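Local coordinates for protein endo-beta-1,2-glucanase (Talaromyces funiculosus, PDB 6IMV) that hydrolyses beta-1,2-glucans from within the chain, as an endo-beta-1,2-glucanase of a fungal glycoside hydrolase family, at residues G56-I64 with K74-E83; A91-A100 with I443-V451. All coordinates share one frame; numbering follows the deposited sequence.

Contact 1 (G56-I64 with K74-E83); sequences GMSYDGTNI and KHPFSAASKE. With BGC (beta-D-glucopyranose), chain I.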
ATOM      1  N   GLY A  56       4.538 -18.062  -7.210  1.00 13.90           N
ATOM      2  CA  GLY A  56       4.899 -16.653  -7.349  1.00 14.04           C
ATOM      3  C   GLY A  56       3.928 -15.713  -6.647  1.00 13.65           C
ATOM      4  O   GLY A  56       3.973 -14.515  -6.882  1.00 13.62           O
ATOM      5  N   MET A  57       3.064 -16.247  -5.779  1.00 13.18           N
ATOM      6  CA  MET A  57       1.986 -15.472  -5.166  1.00 13.39           C
ATOM      7  C   MET A  57       2.397 -14.991  -3.770  1.00 12.73           C
ATOM      8  O   MET A  57       3.062 -15.719  -3.034  1.00 12.53           O
ATOM      9  CB  MET A  57       0.711 -16.314  -5.045  1.00 13.78           C
ATOM     10  CG  MET A  57       0.146 -16.757  -6.388  1.00 13.88           C
ATOM     11  SD  MET A  57      -0.314 -15.370  -7.457  1.00 13.87           S
ATOM     12  CE  MET A  57      -1.456 -14.463  -6.421  1.00 13.91           C
ATOM     13  N   SER A  58       1.962 -13.771  -3.417  1.00 12.34           N
ATOM     14  CA  SER A  58       2.171 -13.219  -2.087  1.00 12.18           C
ATOM     15  C   SER A  58       1.360 -14.020  -1.065  1.00 12.06           C
ATOM     16  O   SER A  58       0.308 -14.570  -1.385  1.00 11.89           O
ATOM     17  CB  SER A  58       1.826 -11.750  -2.007  1.00 12.11           C
ATOM     18  OG  SER A  58       0.441 -11.523  -2.187  1.00 11.99           O
ATOM     19  N   TYR A  59       1.911 -14.100   0.150  1.00 12.25           N
ATOM     20  CA  TYR A  59       1.151 -14.298   1.376  1.00 12.75           C
ATOM     21  C   TYR A  59       0.987 -12.937   2.047  1.00 12.80           C
ATOM     22  O   TYR A  59       1.896 -12.122   1.951  1.00 12.77           O
ATOM     23  CB  TYR A  59       1.902 -15.208   2.352  1.00 13.52           C
ATOM     24  CG  TYR A  59       2.152 -16.611   1.873  1.00 14.32           C
ATOM     25  CD1 TYR A  59       1.099 -17.463   1.574  1.00 14.59           C
ATOM     26  CD2 TYR A  59       3.447 -17.087   1.719  1.00 14.81           C
ATOM     27  CE1 TYR A  59       1.332 -18.753   1.131  1.00 14.95           C
ATOM     28  CE2 TYR A  59       3.694 -18.378   1.282  1.00 15.22           C
ATOM     29  CZ  TYR A  59       2.630 -19.211   0.990  1.00 15.12           C
ATOM     30  OH  TYR A  59       2.865 -20.480   0.564  1.00 16.18           O
ATOM     31  N   ASP A  60      -0.112 -12.734   2.785  1.00 12.77           N
ATOM     32  CA  ASP A  60      -0.300 -11.520   3.568  1.00 12.82           C
ATOM     33  C   ASP A  60       0.955 -11.249   4.410  1.00 12.93           C
ATOM     34  O   ASP A  60       1.396 -10.105   4.536  1.00 12.80           O
ATOM     35  CB  ASP A  60      -1.529 -11.617   4.477  1.00 13.21           C
ATOM     36  CG  ASP A  60      -1.715 -10.395   5.368  1.00 13.21           C
ATOM     37  OD1 ASP A  60      -1.694  -9.278   4.832  1.00 12.87           O
ATOM     38  OD2 ASP A  60      -1.875 -10.579   6.590  1.00 13.86           O
ATOM     39  N   GLY A  61       1.512 -12.317   4.983  1.00 12.92           N
ATOM     40  CA  GLY A  61       2.727 -12.248   5.774  1.00 13.26           C
ATOM     41  C   GLY A  61       2.872 -13.475   6.658  1.00 13.36           C
ATOM     42  O   GLY A  61       2.393 -14.548   6.320  1.00 13.60           O
ATOM     43  N   THR A  62       3.521 -13.307   7.808  1.00 13.82           N
ATOM     44  CA  THR A  62       3.738 -14.418   8.725  1.00 14.40           C
ATOM     45  C   THR A  62       3.911 -13.904  10.154  1.00 14.38           C
ATOM     46  O   THR A  62       4.457 -12.819  10.398  1.00 14.12           O
ATOM     47  CB  THR A  62       4.955 -15.263   8.317  1.00 15.13           C
ATOM     48  OG1 THR A  62       5.063 -16.348   9.239  1.00 16.38           O
ATOM     49  CG2 THR A  62       6.250 -14.492   8.341  1.00 15.45           C
ATOM     50  N   ASN A  63       3.456 -14.725  11.102  1.00 14.31           N
ATOM     51  CA  ASN A  63       3.771 -14.557  12.507  1.00 14.06           C
ATOM     52  C   ASN A  63       5.248 -14.895  12.714  1.00 13.63           C
ATOM     53  O   ASN A  63       5.822 -15.697  11.974  1.00 13.06           O
ATOM     54  CB  ASN A  63       2.909 -15.457  13.386  1.00 14.39           C
ATOM     55  CG  ASN A  63       1.438 -15.142  13.273  1.00 14.70           C
ATOM     56  OD1 ASN A  63       0.945 -14.262  13.972  1.00 14.69           O
ATOM     57  ND2 ASN A  63       0.746 -15.856  12.399  1.00 14.40           N
ATOM     58  N   ILE A  64       5.846 -14.270  13.728  1.00 13.51           N
ATOM     59  CA  ILE A  64       7.180 -14.617  14.176  1.00 14.21           C
ATOM     60  C   ILE A  64       7.095 -14.929  15.672  1.00 14.65           C
ATOM     61  O   ILE A  64       6.223 -14.397  16.383  1.00 14.75           O
ATOM     62  CB  ILE A  64       8.204 -13.507  13.845  1.00 14.59           C
ATOM     63  CG1 ILE A  64       7.874 -12.173  14.528  1.00 14.86           C
ATOM     64  CG2 ILE A  64       8.315 -13.344  12.343  1.00 14.56           C
ATOM     65  CD1 ILE A  64       8.808 -11.032  14.155  1.00 14.80           C
ATOM     66  N   LYS A  74       2.749 -18.777   8.867  1.00 17.62           N
ATOM     67  CA  LYS A  74       2.389 -17.852   7.790  1.00 18.26           C
ATOM     68  C   LYS A  74       0.875 -17.578   7.788  1.00 16.57           C
ATOM     69  O   LYS A  74       0.092 -18.373   8.272  1.00 15.91           O
ATOM     70  CB  LYS A  74       2.854 -18.394   6.435  1.00 19.47           C
ATOM     71  CG  LYS A  74       2.094 -19.600   5.889  1.00 20.61           C
ATOM     72  CD  LYS A  74       2.574 -19.975   4.504  1.00 21.72           C
ATOM     73  CE  LYS A  74       2.380 -21.437   4.170  1.00 24.05           C
ATOM     74  NZ  LYS A  74       3.312 -22.287   4.951  1.00 25.01           N
ATOM     75  N   HIS A  75       0.486 -16.431   7.224  1.00 15.72           N
ATOM     76  CA  HIS A  75      -0.863 -16.213   6.731  1.00 15.56           C
ATOM     77  C   HIS A  75      -0.953 -16.821   5.337  1.00 15.41           C
ATOM     78  O   HIS A  75      -0.260 -16.345   4.436  1.00 14.91           O
ATOM     79  CB  HIS A  75      -1.218 -14.713   6.689  1.00 15.78           C
ATOM     80  CG  HIS A  75      -1.422 -14.088   8.030  1.00 15.72           C
ATOM     81  ND1 HIS A  75      -1.660 -12.727   8.176  1.00 15.39           N
ATOM     82  CD2 HIS A  75      -1.421 -14.618   9.276  1.00 15.69           C
ATOM     83  CE1 HIS A  75      -1.793 -12.447   9.454  1.00 15.53           C
ATOM     84  NE2 HIS A  75      -1.665 -13.594  10.152  1.00 15.34           N
ATOM     85  N   PRO A  76      -1.799 -17.856   5.108  1.00 15.02           N
ATOM     86  CA  PRO A  76      -1.850 -18.540   3.811  1.00 14.99           C
ATOM     87  C   PRO A  76      -2.733 -17.837   2.769  1.00 14.43           C
ATOM     88  O   PRO A  76      -2.988 -18.375   1.707  1.00 14.51           O
ATOM     89  CB  PRO A  76      -2.477 -19.893   4.193  1.00 15.20           C
ATOM     90  CG  PRO A  76      -3.471 -19.522   5.295  1.00 15.46           C
ATOM     91  CD  PRO A  76      -2.776 -18.414   6.067  1.00 15.26           C
ATOM     92  N   PHE A  77      -3.222 -16.648   3.112  1.00 14.31           N
ATOM     93  CA  PHE A  77      -4.128 -15.871   2.268  1.00 13.91           C
ATOM     94  C   PHE A  77      -3.442 -14.553   1.892  1.00 13.02           C
ATOM     95  O   PHE A  77      -2.470 -14.148   2.533  1.00 12.71           O
ATOM     96  CB  PHE A  77      -5.444 -15.601   2.997  1.00 14.23           C
ATOM     97  CG  PHE A  77      -5.264 -14.897   4.315  1.00 15.19           C
ATOM     98  CD1 PHE A  77      -5.150 -13.517   4.370  1.00 16.06           C
ATOM     99  CD2 PHE A  77      -5.161 -15.614   5.493  1.00 15.81           C
ATOM    100  CE1 PHE A  77      -4.964 -12.867   5.577  1.00 16.17           C
ATOM    101  CE2 PHE A  77      -4.983 -14.962   6.703  1.00 16.73           C
ATOM    102  CZ  PHE A  77      -4.877 -13.591   6.741  1.00 16.58           C
ATOM    103  N   SER A  78      -3.956 -13.905   0.844  1.00 12.43           N
ATOM    104  CA  SER A  78      -3.499 -12.589   0.422  1.00 12.01           C
ATOM    105  C   SER A  78      -4.590 -11.964  -0.452  1.00 11.63           C
ATOM    106  O   SER A  78      -5.726 -12.442  -0.471  1.00 11.55           O
ATOM    107  CB  SER A  78      -2.140 -12.655  -0.272  1.00 11.76           C
ATOM    108  OG  SER A  78      -1.545 -11.363  -0.390  1.00 11.38           O
ATOM    109  N   ALA A  79      -4.247 -10.866  -1.124  1.00 11.31           N
ATOM    110  CA  ALA A  79      -5.193 -10.109  -1.922  1.00 10.85           C
ATOM    111  C   ALA A  79      -4.424  -9.245  -2.917  1.00 10.68           C
ATOM    112  O   ALA A  79      -3.200  -9.115  -2.800  1.00 10.78           O
ATOM    113  CB  ALA A  79      -6.074  -9.275  -1.020  1.00 10.96           C
ATOM    114  N   ALA A  80      -5.153  -8.646  -3.864  1.00 10.46           N
ATOM    115  CA  ALA A  80      -4.571  -7.864  -4.958  1.00 10.70           C
ATOM    116  C   ALA A  80      -3.830  -6.632  -4.415  1.00 10.95           C
ATOM    117  O   ALA A  80      -2.917  -6.127  -5.056  1.00 11.14           O
ATOM    118  CB  ALA A  80      -5.646  -7.497  -5.952  1.00 10.66           C
ATOM    119  N   SER A  81      -4.210  -6.183  -3.216  1.00 11.16           N
ATOM    120  CA  SER A  81      -3.578  -5.063  -2.517  1.00 11.16           C
ATOM    121  C   SER A  81      -2.121  -5.392  -2.141  1.00 11.57           C
ATOM    122  O   SER A  81      -1.224  -4.555  -2.323  1.00 11.73           O
ATOM    123  CB  SER A  81      -4.398  -4.688  -1.305  1.00 10.88           C
ATOM    124  OG  SER A  81      -4.840  -5.858  -0.624  1.00 10.48           O
ATOM    125  N   LYS A  82      -1.869  -6.607  -1.643  1.00 11.63           N
ATOM    126  CA  LYS A  82      -0.493  -7.033  -1.306  1.00 12.02           C
ATOM    127  C   LYS A  82       0.279  -7.341  -2.598  1.00 11.73           C
ATOM    128  O   LYS A  82       1.454  -7.029  -2.725  1.00 12.10           O
ATOM    129  CB  LYS A  82      -0.488  -8.245  -0.365  1.00 12.77           C
ATOM    130  CG  LYS A  82      -1.231  -8.032   0.950  1.00 13.69           C
ATOM    131  CD  LYS A  82      -2.690  -8.440   0.910  1.00 13.97           C
ATOM    132  CE  LYS A  82      -3.494  -7.853   2.051  1.00 14.85           C
ATOM    133  NZ  LYS A  82      -3.488  -6.367   2.012  1.00 15.55           N
ATOM    134  N   GLU A  83      -0.405  -7.942  -3.570  1.00 11.03           N
ATOM    135  CA  GLU A  83       0.146  -8.138  -4.911  1.00 10.94           C
ATOM    136  C   GLU A  83       0.687  -6.818  -5.475  1.00 10.62           C
ATOM    137  O   GLU A  83       1.739  -6.802  -6.073  1.00 10.89           O
ATOM    138  CB  GLU A  83      -0.917  -8.713  -5.844  1.00 10.79           C
ATOM    139  CG  GLU A  83      -1.314 -10.135  -5.508  1.00 10.74           C
ATOM    140  CD  GLU A  83      -0.254 -11.179  -5.794  1.00 10.85           C
ATOM    141  OE1 GLU A  83       0.067 -11.384  -6.986  1.00 10.94           O
ATOM    142  OE2 GLU A  83       0.246 -11.791  -4.822  1.00 11.27           O
TER
HETATM  143  C2  BGC I 606      -6.814  -8.627   7.499  1.00 31.72           C
HETATM  144  C3  BGC I 606      -5.494  -9.106   8.129  1.00 30.71           C
HETATM  145  C4  BGC I 606      -4.262  -8.590   7.358  1.00 29.67           C
HETATM  146  C5  BGC I 606      -4.406  -7.084   7.088  1.00 29.64           C
HETATM  147  C6  BGC I 606      -3.256  -6.505   6.260  1.00 29.06           C
HETATM  148  C1  BGC I 606      -6.775  -7.125   7.251  1.00 31.07           C
HETATM  149  O1  BGC I 606      -7.960  -6.618   6.630  1.00 34.31           O
HETATM  150  O2  BGC I 606      -7.873  -8.895   8.401  1.00 32.41           O
HETATM  151  O3  BGC I 606      -5.456 -10.532   8.196  1.00 30.34           O
HETATM  152  O4  BGC I 606      -3.038  -8.860   8.072  1.00 24.55           O
HETATM  153  O5  BGC I 606      -5.650  -6.823   6.426  1.00 31.58           O
HETATM  154  O6  BGC I 606      -3.280  -7.088   4.960  1.00 29.47           O
HETATM  155  O   HOH W   1      -1.579 -13.604  12.759  1.00 24.41           O

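Contact 2 (A91-A100 with I443-V451); sequences AHAIAGSADA and ILGGVSGLV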
ATOM      1  N   ALA A  91       8.761  -3.772 -10.265  1.00 13.59           N
ATOM      2  CA  ALA A  91       8.872  -2.784 -11.333  1.00 14.18           C
ATOM      3  C   ALA A  91      10.204  -2.036 -11.194  1.00 15.30           C
ATOM      4  O   ALA A  91      10.936  -1.890 -12.177  1.00 15.44           O
ATOM      5  CB  ALA A  91       7.685  -1.854 -11.328  1.00 14.78           C
ATOM      6  N   HIS A  92      10.546  -1.628  -9.964  1.00 14.63           N
ATOM      7  CA  HIS A  92      11.816  -0.945  -9.708  1.00 14.87           C
ATOM      8  C   HIS A  92      12.994  -1.902  -9.932  1.00 14.81           C
ATOM      9  O   HIS A  92      14.008  -1.515 -10.524  1.00 14.62           O
ATOM     10  CB  HIS A  92      11.830  -0.332  -8.303  1.00 14.72           C
ATOM     11  CG  HIS A  92      10.900   0.826  -8.152  1.00 14.65           C
ATOM     12  ND1 HIS A  92      11.116   2.035  -8.791  1.00 14.84           N
ATOM     13  CD2 HIS A  92       9.753   0.967  -7.451  1.00 14.44           C
ATOM     14  CE1 HIS A  92      10.145   2.870  -8.480  1.00 14.78           C
ATOM     15  NE2 HIS A  92       9.293   2.238  -7.662  1.00 14.07           N
ATOM     16  N   ALA A  93      12.859  -3.140  -9.439  1.00 14.57           N
ATOM     17  CA  ALA A  93      13.914  -4.141  -9.513  1.00 15.10           C
ATOM     18  C   ALA A  93      14.268  -4.433 -10.978  1.00 15.69           C
ATOM     19  O   ALA A  93      15.453  -4.434 -11.345  1.00 15.87           O
ATOM     20  CB  ALA A  93      13.509  -5.399  -8.791  1.00 14.87           C
ATOM     21  N   ILE A  94      13.250  -4.667 -11.815  1.00 15.33           N
ATOM     22  CA  ILE A  94      13.501  -5.050 -13.211  1.00 16.32           C
ATOM     23  C   ILE A  94      14.082  -3.860 -13.996  1.00 16.63           C
ATOM     24  O   ILE A  94      14.739  -4.077 -14.987  1.00 17.11           O
ATOM     25  CB  ILE A  94      12.252  -5.630 -13.910  1.00 15.88           C
ATOM     26  CG1 ILE A  94      12.672  -6.526 -15.081  1.00 16.73           C
ATOM     27  CG2 ILE A  94      11.289  -4.538 -14.342  1.00 15.66           C
ATOM     28  CD1 ILE A  94      11.596  -7.449 -15.572  1.00 17.01           C
ATOM     29  N   ALA A  95      13.807  -2.627 -13.556  1.00 16.90           N
ATOM     30  CA  ALA A  95      14.312  -1.417 -14.204  1.00 17.91           C
ATOM     31  C   ALA A  95      15.777  -1.158 -13.827  1.00 18.60           C
ATOM     32  O   ALA A  95      16.401  -0.284 -14.392  1.00 19.27           O
ATOM     33  CB  ALA A  95      13.459  -0.233 -13.846  1.00 17.68           C
ATOM     34  N   GLY A  96      16.319  -1.928 -12.879  1.00 19.06           N
ATOM     35  CA  GLY A  96      17.727  -1.848 -12.493  1.00 18.92           C
ATOM     36  C   GLY A  96      17.980  -0.884 -11.346  1.00 18.97           C
ATOM     37  O   GLY A  96      19.127  -0.506 -11.122  1.00 20.41           O
ATOM     38  N   SER A  97      16.927  -0.504 -10.607  1.00 18.44           N
ATOM     39  CA  SER A  97      17.049   0.358  -9.420  1.00 18.10           C
ATOM     40  C   SER A  97      18.028  -0.269  -8.421  1.00 18.43           C
ATOM     41  O   SER A  97      17.896  -1.453  -8.056  1.00 18.59           O
ATOM     42  CB  SER A  97      15.706   0.609  -8.767  1.00 17.94           C
ATOM     43  OG  SER A  97      15.858   0.948  -7.393  1.00 17.59           O
ATOM     44  N   ALA A  98      18.999   0.533  -7.976  1.00 18.36           N
ATOM     45  CA  ALA A  98      20.031   0.071  -7.054  1.00 18.17           C
ATOM     46  C   ALA A  98      19.420  -0.148  -5.665  1.00 17.82           C
ATOM     47  O   ALA A  98      19.808  -1.076  -4.968  1.00 17.05           O
ATOM     48  CB  ALA A  98      21.164   1.062  -7.001  1.00 19.05           C
ATOM     49  N   ASP A  99      18.483   0.728  -5.280  1.00 17.93           N
ATOM     50  CA  ASP A  99      17.763   0.611  -4.006  1.00 18.76           C
ATOM     51  C   ASP A  99      16.907  -0.669  -3.992  1.00 16.94           C
ATOM     52  O   ASP A  99      16.877  -1.367  -2.999  1.00 15.12           O
ATOM     53  CB  ASP A  99      16.931   1.868  -3.710  1.00 20.74           C
ATOM     54  CG  ASP A  99      17.707   2.974  -2.995  1.00 23.00           C
ATOM     55  OD1 ASP A  99      18.922   2.781  -2.723  1.00 23.74           O
ATOM     56  OD2 ASP A  99      17.091   4.026  -2.697  1.00 24.83           O
ATOM     57  N   ALA A 100      16.189  -0.952  -5.086  1.00 16.05           N
ATOM     58  CA  ALA A 100      15.395  -2.178  -5.179  1.00 15.74           C
ATOM     59  C   ALA A 100      16.309  -3.413  -5.100  1.00 16.03           C
ATOM     60  O   ALA A 100      15.909  -4.440  -4.566  1.00 15.95           O
ATOM     61  CB  ALA A 100      14.566  -2.188  -6.437  1.00 15.71           C
ATOM     62  N   ILE A 443      10.059   4.657  -0.140  1.00 11.94           N
ATOM     63  CA  ILE A 443      11.507   4.918  -0.219  1.00 12.30           C
ATOM     64  C   ILE A 443      11.960   4.913  -1.690  1.00 13.06           C
ATOM     65  O   ILE A 443      12.802   5.707  -2.059  1.00 12.81           O
ATOM     66  CB  ILE A 443      12.295   3.903   0.634  1.00 12.51           C
ATOM     67  CG1 ILE A 443      12.160   4.206   2.129  1.00 12.08           C
ATOM     68  CG2 ILE A 443      13.752   3.812   0.195  1.00 12.81           C
ATOM     69  CD1 ILE A 443      12.592   3.073   3.040  1.00 12.26           C
ATOM     70  N   LEU A 444      11.370   4.043  -2.521  1.00 13.59           N
ATOM     71  CA  LEU A 444      11.725   3.911  -3.959  1.00 14.52           C
ATOM     72  C   LEU A 444      11.022   4.973  -4.820  1.00 14.49           C
ATOM     73  O   LEU A 444      11.220   5.006  -6.032  1.00 15.03           O
ATOM     74  CB  LEU A 444      11.347   2.503  -4.434  1.00 15.07           C
ATOM     75  CG  LEU A 444      12.137   1.370  -3.787  1.00 15.74           C
ATOM     76  CD1 LEU A 444      11.585   0.024  -4.214  1.00 16.31           C
ATOM     77  CD2 LEU A 444      13.617   1.476  -4.139  1.00 16.69           C
ATOM     78  N   GLY A 445      10.194   5.816  -4.196  1.00 13.93           N
ATOM     79  CA  GLY A 445       9.576   6.966  -4.832  1.00 13.69           C
ATOM     80  C   GLY A 445       8.237   6.639  -5.482  1.00 13.94           C
ATOM     81  O   GLY A 445       7.772   7.395  -6.327  1.00 14.50           O
ATOM     82  N   GLY A 446       7.606   5.519  -5.098  1.00 13.42           N
ATOM     83  CA  GLY A 446       6.391   5.054  -5.762  1.00 13.19           C
ATOM     84  C   GLY A 446       6.680   4.621  -7.190  1.00 13.44           C
ATOM     85  O   GLY A 446       7.862   4.560  -7.594  1.00 13.24           O
ATOM     86  N   VAL A 447       5.618   4.321  -7.949  1.00 12.92           N
ATOM     87  CA  VAL A 447       5.749   3.948  -9.371  1.00 13.07           C
ATOM     88  C   VAL A 447       5.078   5.004 -10.262  1.00 13.19           C
ATOM     89  O   VAL A 447       4.899   4.775 -11.465  1.00 13.05           O
ATOM     90  CB  VAL A 447       5.191   2.542  -9.662  1.00 12.92           C
ATOM     91  CG1 VAL A 447       5.981   1.460  -8.938  1.00 12.89           C
ATOM     92  CG2 VAL A 447       3.703   2.429  -9.354  1.00 12.82           C
ATOM     93  N   SER A 448       4.756   6.175  -9.696  1.00 13.67           N
ATOM     94  CA  SER A 448       4.008   7.204 -10.428  1.00 14.12           C
ATOM     95  C   SER A 448       4.788   7.720 -11.650  1.00 15.21           C
ATOM     96  O   SER A 448       4.168   8.103 -12.661  1.00 15.65           O
ATOM     97  CB  SER A 448       3.572   8.322  -9.536  1.00 14.03           C
ATOM     98  OG  SER A 448       4.665   9.018  -8.981  1.00 13.83           O
ATOM     99  N   GLY A 449       6.124   7.727 -11.562  1.00 15.71           N
ATOM    100  CA  GLY A 449       6.999   8.080 -12.692  1.00 16.39           C
ATOM    101  C   GLY A 449       6.833   7.120 -13.868  1.00 16.61           C
ATOM    102  O   GLY A 449       6.639   7.539 -15.003  1.00 16.94           O
ATOM    103  N   LEU A 450       6.926   5.816 -13.596  1.00 16.26           N
ATOM    104  CA  LEU A 450       6.700   4.791 -14.611  1.00 16.75           C
ATOM    105  C   LEU A 450       5.282   4.900 -15.193  1.00 16.77           C
ATOM    106  O   LEU A 450       5.096   4.806 -16.411  1.00 17.55           O
ATOM    107  CB  LEU A 450       6.937   3.415 -13.989  1.00 16.83           C
ATOM    108  CG  LEU A 450       8.401   3.031 -13.810  1.00 16.56           C
ATOM    109  CD1 LEU A 450       8.548   1.884 -12.826  1.00 16.21           C
ATOM    110  CD2 LEU A 450       9.034   2.683 -15.149  1.00 17.44           C
ATOM    111  N   VAL A 451       4.292   5.108 -14.326  1.00 16.10           N
ATOM    112  CA  VAL A 451       2.902   5.151 -14.743  1.00 15.87           C
ATOM    113  C   VAL A 451       2.696   6.387 -15.627  1.00 16.96           C
ATOM    114  O   VAL A 451       2.057   6.306 -16.668  1.00 15.97           O
ATOM    115  CB  VAL A 451       1.962   5.121 -13.523  1.00 15.41           C
ATOM    116  CG1 VAL A 451       0.534   5.514 -13.875  1.00 15.11           C
ATOM    117  CG2 VAL A 451       2.005   3.755 -12.858  1.00 15.29           C
TER

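Contact 1 (G56-I64 with K74-E83)
Asp60 and His75 join the two arms of a beta hairpin beside a bound glucose. Asp60 can be followed outward. Its CB lies 3.3 Å from Phe77 O and meets the Phe77 ring obliquely at CE1. CG stands anti to the backbone N (chi1 177°), which carries the carboxylate away from its own strand to the sugar. OD1 accepts from BGC O6 at 2.7 Å. OD2 accepts twice, from BGC O4 and from His75 ND1, the latter at 2.7 Å through the anti lone pair. Carboxylate and imidazole are nearly coplanar, 8° apart, so the histidine helps to fix the rotation of the acid. On the other side of the imidazole a water links His75 NE2 to Asn63 OD1, while Asn63 ND2 is held by Val73. The Phe77 ring turns its edge to BGC O3. Between the two backbones, Asp60 N donates to Phe77 O and His75 N to Gly61 O.

A second polar cluster lies at the start of the helix. Glu83 OE2 is gripped by Ser58 N at 3.0 Å and Ser58 OG at 2.7 Å. Ser78 OG in turn donates to Ser58 OG. Glu83 OE1 is bound by Lys123 and Tyr127, so both carboxylate oxygens are satisfied. Lys74 lays its CD over one face of the Tyr59 ring, a CH-pi contact 3.7 Å from the centroid. The end of Lys82 lies against BGC O6, and its NZ forms a salt bridge with Asp434.

Strand 57-64 runs between strands 71-78 and 427-432 in the antiparallel sheet. Helix 80-94 follows directly from the hairpin, with helix 163-182 against its first turn and Phe144 of strand 144-145 touching Met57, Ser78 and Glu83.

Contact 2 (A91-A100 with I443-V451)
His92 and Leu444 interlock where two tight turns between consecutive helices meet. In each turn a glycine ends one helix in a Schellman motif, Gly96 in one and Gly445 in the other. Leu444 is the main bump. Its CB sits over one face of the His92 imidazole, a CH-pi contact 3.9 Å from the centroid. The imidazole and the leucine chain run antiparallel alongside each other. The leucine fork fills the hollow between His92 and the start of helix 98-104. There CD1 meets Ala100 CB at 4.3 Å, and CD2 presses on Asp99 CB at 3.4 Å. CD2 also lies near Ser97 OG, the N-cap atom that accepts from Ala100 N.

His92 is the bump in return. Its CG lies anti to the carbonyl carbon (chi1 -69°), and the ring reaches into the turn after Gly445. Val447 CG1 approaches NE2 obliquely at 3.6 Å. With only an alanine methyl in its place, Leu444 CB is likely to lose the ring face it rests on, and Gly446 O its imidazole donor.

One residue earlier in helix 80-94, Ala91 offers only its CB methyl. Val447 CG1 and Leu450 CD1 both pack on it, the latter at 4.1 Å. The single polar link is weak: His92 NE2 donates to Gly446 O at 2.7 Å, with a bent N-H...O angle of 123°.

In the fold
Helix 80-94 ties the contacts together. Contact 1 uses its first turn, where Lys82 reaches the sugar, and contact 2 its last. The contact centres are 21 Å apart, and the nearest atoms, about 9 Å apart, do not touch. Contact 1 closes a local hairpin and supplies Asp60, Phe77 and Lys82 to the glucose pocket. Asn348 also binds that glucose. The side chain of Lys82 is about 5 Å from another bound beta-glucose. Contact 2 bridges residues 343 apart in sequence and includes none of the pocket residues. Helix 433-443 gives a second connection: Asp434, the partner of Lys82, is near its start, and segment 443-451 begins at its last residue.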